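Local coordinates for protein superoxide dismutase [Mn], mitochondrial (Saccharomyces cerevisiae, PDB 3BFR) that destroys superoxide radicals in mitochondria, using one manganese ion per subunit to convert them to hydrogen peroxide and oxygen, at residues Thr41-Phe46 against Gly84-His89; Pro171-Asp176 against Lys204-Arg209. All coordinates share one frame; numbering follows the deposited sequence.

Contact 1: residues Thr41-Phe46 against Gly84-His89; sequences TYVNGF and GGFTNH. With MN3 (manganese (III) ion), chain B.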
# COMPACT_ATOMS: atom_id res chain seq x y z
N THR A 41 -10.48 12.89 18.28
CA THR A 41 -9.35 11.97 18.36
C THR A 41 -8.27 12.26 17.30
O THR A 41 -7.07 12.19 17.59
CB THR A 41 -9.82 10.49 18.31
OG1 THR A 41 -10.72 10.27 19.41
CG2 THR A 41 -8.65 9.53 18.41
N TYR A 42 -8.69 12.59 16.08
CA TYR A 42 -7.74 13.00 15.04
C TYR A 42 -7.08 14.34 15.38
O TYR A 42 -5.88 14.52 15.18
CB TYR A 42 -8.40 13.03 13.66
CG TYR A 42 -8.97 11.69 13.22
CD1 TYR A 42 -8.15 10.56 13.16
CD2 TYR A 42 -10.30 11.56 12.86
CE1 TYR A 42 -8.66 9.33 12.77
CE2 TYR A 42 -10.83 10.34 12.47
CZ TYR A 42 -10.00 9.22 12.42
OH TYR A 42 -10.51 8.01 12.02
N VAL A 43 -7.87 15.27 15.91
CA VAL A 43 -7.35 16.56 16.41
C VAL A 43 -6.23 16.31 17.42
O VAL A 43 -5.11 16.83 17.26
CB VAL A 43 -8.49 17.44 17.00
CG1 VAL A 43 -7.93 18.56 17.90
CG2 VAL A 43 -9.36 18.01 15.89
N ASN A 44 -6.52 15.51 18.45
CA ASN A 44 -5.54 15.17 19.48
C ASN A 44 -4.33 14.43 18.91
O ASN A 44 -3.18 14.74 19.25
CB ASN A 44 -6.19 14.35 20.61
CG ASN A 44 -7.29 15.11 21.33
OD1 ASN A 44 -7.37 16.34 21.26
ND2 ASN A 44 -8.15 14.38 22.03
N GLY A 45 -4.59 13.46 18.04
CA GLY A 45 -3.52 12.69 17.41
C GLY A 45 -2.59 13.52 16.54
O GLY A 45 -1.39 13.28 16.51
N PHE A 46 -3.15 14.51 15.84
CA PHE A 46 -2.37 15.40 14.98
C PHE A 46 -1.49 16.36 15.79
O PHE A 46 -0.32 16.56 15.46
CB PHE A 46 -3.29 16.19 14.04
CG PHE A 46 -2.57 16.94 12.95
CD1 PHE A 46 -1.56 16.33 12.21
CD2 PHE A 46 -2.92 18.25 12.64
CE1 PHE A 46 -0.89 17.02 11.20
CE2 PHE A 46 -2.26 18.95 11.62
CZ PHE A 46 -1.25 18.33 10.90
N GLY A 84 -4.66 13.72 8.15
CA GLY A 84 -5.72 13.35 7.22
C GLY A 84 -7.09 13.28 7.87
O GLY A 84 -8.07 13.78 7.31
N GLY A 85 -7.16 12.67 9.05
CA GLY A 85 -8.41 12.61 9.81
C GLY A 85 -8.94 13.99 10.18
O GLY A 85 -10.15 14.24 10.08
N PHE A 86 -8.04 14.88 10.58
CA PHE A 86 -8.41 16.27 10.88
C PHE A 86 -8.94 17.01 9.64
O PHE A 86 -10.02 17.59 9.67
CB PHE A 86 -7.23 17.03 11.50
CG PHE A 86 -7.44 18.53 11.58
CD1 PHE A 86 -8.43 19.07 12.41
CD2 PHE A 86 -6.66 19.40 10.83
CE1 PHE A 86 -8.64 20.45 12.48
CE2 PHE A 86 -6.86 20.78 10.89
CZ PHE A 86 -7.85 21.30 11.72
N THR A 87 -8.16 16.97 8.56
CA THR A 87 -8.52 17.70 7.34
C THR A 87 -9.78 17.14 6.67
O THR A 87 -10.68 17.90 6.33
CB THR A 87 -7.33 17.82 6.33
OG1 THR A 87 -7.78 18.43 5.11
CG2 THR A 87 -6.75 16.48 5.99
N ASN A 88 -9.85 15.82 6.52
CA ASN A 88 -10.97 15.18 5.84
C ASN A 88 -12.31 15.49 6.49
O ASN A 88 -13.28 15.74 5.79
CB ASN A 88 -10.78 13.66 5.72
CG ASN A 88 -9.75 13.27 4.68
OD1 ASN A 88 -9.41 14.06 3.79
ND2 ASN A 88 -9.24 12.05 4.79
N HIS A 89 -12.36 15.46 7.82
CA HIS A 89 -13.62 15.72 8.52
C HIS A 89 -14.01 17.19 8.49
O HIS A 89 -15.19 17.52 8.44
CB HIS A 89 -13.59 15.17 9.95
CG HIS A 89 -13.62 13.67 10.01
ND1 HIS A 89 -12.48 12.91 9.90
CD2 HIS A 89 -14.65 12.80 10.13
CE1 HIS A 89 -12.80 11.63 9.96
NE2 HIS A 89 -14.11 11.54 10.10
MN MN3 B . -15.23 9.73 9.76
O HOH W 1 -13.60 8.77 8.73

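Contact 2: residues Pro171-Asp176 against Lys204-Arg209; sequences PLVAID and KEASRR. With MN3 (manganese (III) ion), chain B.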
# COMPACT_ATOMS: atom_id res chain seq x y z
N PRO A 171 -10.11 19.16 -3.43
CA PRO A 171 -11.34 18.51 -2.99
C PRO A 171 -12.55 19.44 -3.09
O PRO A 171 -12.50 20.57 -2.60
CB PRO A 171 -11.05 18.14 -1.52
CG PRO A 171 -9.96 19.05 -1.09
CD PRO A 171 -9.19 19.45 -2.31
N LEU A 172 -13.61 18.97 -3.74
CA LEU A 172 -14.83 19.76 -3.90
C LEU A 172 -15.93 19.20 -3.00
O LEU A 172 -16.62 19.96 -2.33
CB LEU A 172 -15.29 19.78 -5.36
CG LEU A 172 -14.26 20.09 -6.45
CD1 LEU A 172 -14.92 20.01 -7.82
CD2 LEU A 172 -13.62 21.46 -6.26
N VAL A 173 -16.09 17.88 -3.03
CA VAL A 173 -17.01 17.17 -2.13
C VAL A 173 -16.30 15.95 -1.54
O VAL A 173 -15.83 15.08 -2.29
CB VAL A 173 -18.31 16.70 -2.83
CG1 VAL A 173 -19.21 15.96 -1.84
CG2 VAL A 173 -19.07 17.86 -3.47
N ALA A 174 -16.23 15.91 -0.21
CA ALA A 174 -15.72 14.76 0.53
C ALA A 174 -16.88 13.95 1.10
O ALA A 174 -17.79 14.52 1.71
CB ALA A 174 -14.77 15.22 1.65
N ILE A 175 -16.85 12.64 0.88
CA ILE A 175 -17.85 11.73 1.44
C ILE A 175 -17.17 10.63 2.24
O ILE A 175 -16.35 9.87 1.70
CB ILE A 175 -18.77 11.07 0.36
CG1 ILE A 175 -19.38 12.12 -0.59
CG2 ILE A 175 -19.84 10.20 1.03
CD1 ILE A 175 -20.46 13.01 0.03
N ASP A 176 -17.51 10.56 3.53
CA ASP A 176 -16.93 9.60 4.46
C ASP A 176 -17.53 8.22 4.24
O ASP A 176 -18.75 8.07 4.30
CB ASP A 176 -17.17 10.08 5.90
CG ASP A 176 -16.26 9.40 6.90
OD1 ASP A 176 -16.32 9.81 8.09
OD2 ASP A 176 -15.50 8.48 6.53
N LYS A 204 -23.21 24.38 -2.86
CA LYS A 204 -22.78 25.79 -2.89
C LYS A 204 -21.33 25.88 -2.46
O LYS A 204 -20.54 26.63 -3.06
CB LYS A 204 -23.63 26.66 -1.96
CG LYS A 204 -25.13 26.46 -2.04
CD LYS A 204 -25.79 27.39 -1.03
CE LYS A 204 -27.31 27.27 -1.05
NZ LYS A 204 -27.90 28.18 -0.01
N GLU A 205 -20.99 25.13 -1.41
CA GLU A 205 -19.63 25.06 -0.92
C GLU A 205 -18.72 24.41 -1.97
O GLU A 205 -17.59 24.85 -2.17
CB GLU A 205 -19.57 24.31 0.42
CG GLU A 205 -18.15 24.03 0.95
CD GLU A 205 -17.32 25.28 1.20
OE1 GLU A 205 -17.89 26.38 1.37
OE2 GLU A 205 -16.09 25.16 1.25
N ALA A 206 -19.23 23.37 -2.63
CA ALA A 206 -18.50 22.68 -3.70
C ALA A 206 -18.20 23.63 -4.86
O ALA A 206 -17.10 23.62 -5.41
CB ALA A 206 -19.29 21.48 -4.17
N SER A 207 -19.19 24.45 -5.23
CA SER A 207 -19.03 25.44 -6.29
C SER A 207 -17.99 26.49 -5.90
O SER A 207 -17.17 26.91 -6.73
CB SER A 207 -20.37 26.11 -6.61
OG SER A 207 -21.32 25.14 -7.00
N ARG A 208 -18.02 26.90 -4.64
CA ARG A 208 -17.08 27.85 -4.07
C ARG A 208 -15.66 27.30 -4.13
O ARG A 208 -14.72 28.02 -4.50
CB ARG A 208 -17.47 28.15 -2.62
CG ARG A 208 -17.06 29.51 -2.12
CD ARG A 208 -16.67 29.46 -0.64
NE ARG A 208 -15.21 29.49 -0.49
CZ ARG A 208 -14.48 28.52 0.06
NH1 ARG A 208 -13.16 28.67 0.13
NH2 ARG A 208 -15.04 27.43 0.55
N ARG A 209 -15.50 26.03 -3.76
CA ARG A 209 -14.18 25.39 -3.75
C ARG A 209 -13.64 25.18 -5.17
O ARG A 209 -12.44 25.29 -5.40
CB ARG A 209 -14.21 24.09 -2.93
CG ARG A 209 -14.65 24.35 -1.49
CD ARG A 209 -14.20 23.33 -0.46
NE ARG A 209 -14.89 22.06 -0.56
CZ ARG A 209 -15.31 21.33 0.47
NH1 ARG A 209 -15.90 20.17 0.24
NH2 ARG A 209 -15.14 21.73 1.73
MN MN3 B . -15.23 9.73 9.76
O HOH W 1 -13.60 8.77 8.73

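Contact 1: residues Thr41-Phe46 against Gly84-His89
Tyr42 lays its ring over Gly85. The CA of Gly85 sits 3.9 Å from the ring centroid of Tyr42, over one face and offset toward the rim, in a CH-pi contact. The first torsion of Tyr42 places CG beside its own backbone N and opposite the carbonyl carbon (chi1 -60°), which sends the ring across the neighbouring helix. Gly85 has no side chain, and this makes the approach possible. A CB there would point at the ring and clash with Tyr42 CG. The CA atoms of Tyr42 and Gly85 are accordingly only 5.3 Å apart.

Phe86 buries as much surface as Tyr42. Its backbone N lies near Tyr42 CB. Its ring meets Val43, the neighbour of Tyr42, with CD1 of Phe86 at 3.8 Å from CG2 of Val43. Phe46, one turn on from Tyr42, makes a looser contact with the same ring. Met72 and Pro64 of the second subunit pack on Phe46 and Phe86, respectively, so this side of the contact reaches the subunit interface.

On the metal side, Tyr42 CE2 approaches His89 CE1 at 3.4 Å. The two rings are nearly parallel, at 23°, but slid apart with little overlap. His89 is held at both nitrogens. ND1 of His89 gives a hydrogen bond of 2.7 Å to Gly85 O, one turn back in the same helix, in the carbonyl plane and on a lone pair, with the acceptor close to the imidazole plane. NE2 of His89 binds the manganese ion at 2.1 Å. These two bonds fix the rotation of the ring. The helix segments run roughly antiparallel, at 137°, with axes 8.1 Å apart. The two helices form the alpha-hairpin of iron/manganese superoxide dismutases, which supplies His34 and His89 to the metal site.

Contact 2: residues Pro171-Asp176 against Lys204-Arg209
The guanidinium of Arg209 has Glu205 CG over one face, offset toward the rim, and the backbone of Leu172 and Val173 at its edge. Leu172 C and Val173 CA lie near its plane there. The guanidinium of Arg208 meets the carboxylate carbon of Glu205 at its edge, in plane.

NH1 of Arg209 donates to Leu172 O at 2.7 Å, with an N-H...O angle of 156°. The acceptor lies close to the guanidinium plane, but the donor stands well above the carbonyl plane and not on a lone pair. NE of Arg209 makes a second, weak bond to the same Leu172 O at 3.2 Å. The side chain bends at its third torsion (chi3 -72°), turning NE and NH1 together onto this oxygen. Ala206 CA adds a CA-H...O contact to Leu172 O at 3.6 Å.

Beside this polar cluster, Val173 CG2 rests on Ala206 CB at 3.7 Å. Leu172 CD2 reaches the backbone C of Arg209 at 3.9 Å. Leu172 and Val173 form a classic beta bulge opposite Ile144, and the helix packs where the chain turns. Leu111 of helix 109-119 also touches Leu172 and Ala206.

Glu205 OE2 forms a close salt bridge with Arg208 NH2 at 2.6 Å and a longer one with Arg209 NH2 at 3.6 Å. An alanine in place of Arg209 is likely to take from Leu172 O the NH1 bond and the weaker NE bond, and to cost Glu205 one of its charged mates. The contact joins helix 203-212 to an edge strand of the sheet in the C-terminal domain. Its chemistry implies that one arginine serves two roles. It grips a backbone carbonyl at the bulge, and the carboxylate of Glu205 probably offsets part of the charge of the buried guanidinium.

Contact 1 and contact 2 belong to different domains of the subunit, and their centres are 18 Å apart. They meet at the manganese ion. His89 of contact 1 and Asp176 of contact 2 are both ligands, with His89 NE2 3.4 Å from Asp176 OD1. Asp176 OD1 binds the metal at 2.0 Å, and His34 and His180 complete the protein ligands. A water also binds the metal, at 2.2 Å, and donates a hydrogen bond to Asp176 OD2. The site thus joins the alpha-hairpin and C-terminal domains. Contact 1 reaches the metal through its own touching residue His89, whereas contact 2 packs the strand at its bulge, a few residues before Asp176.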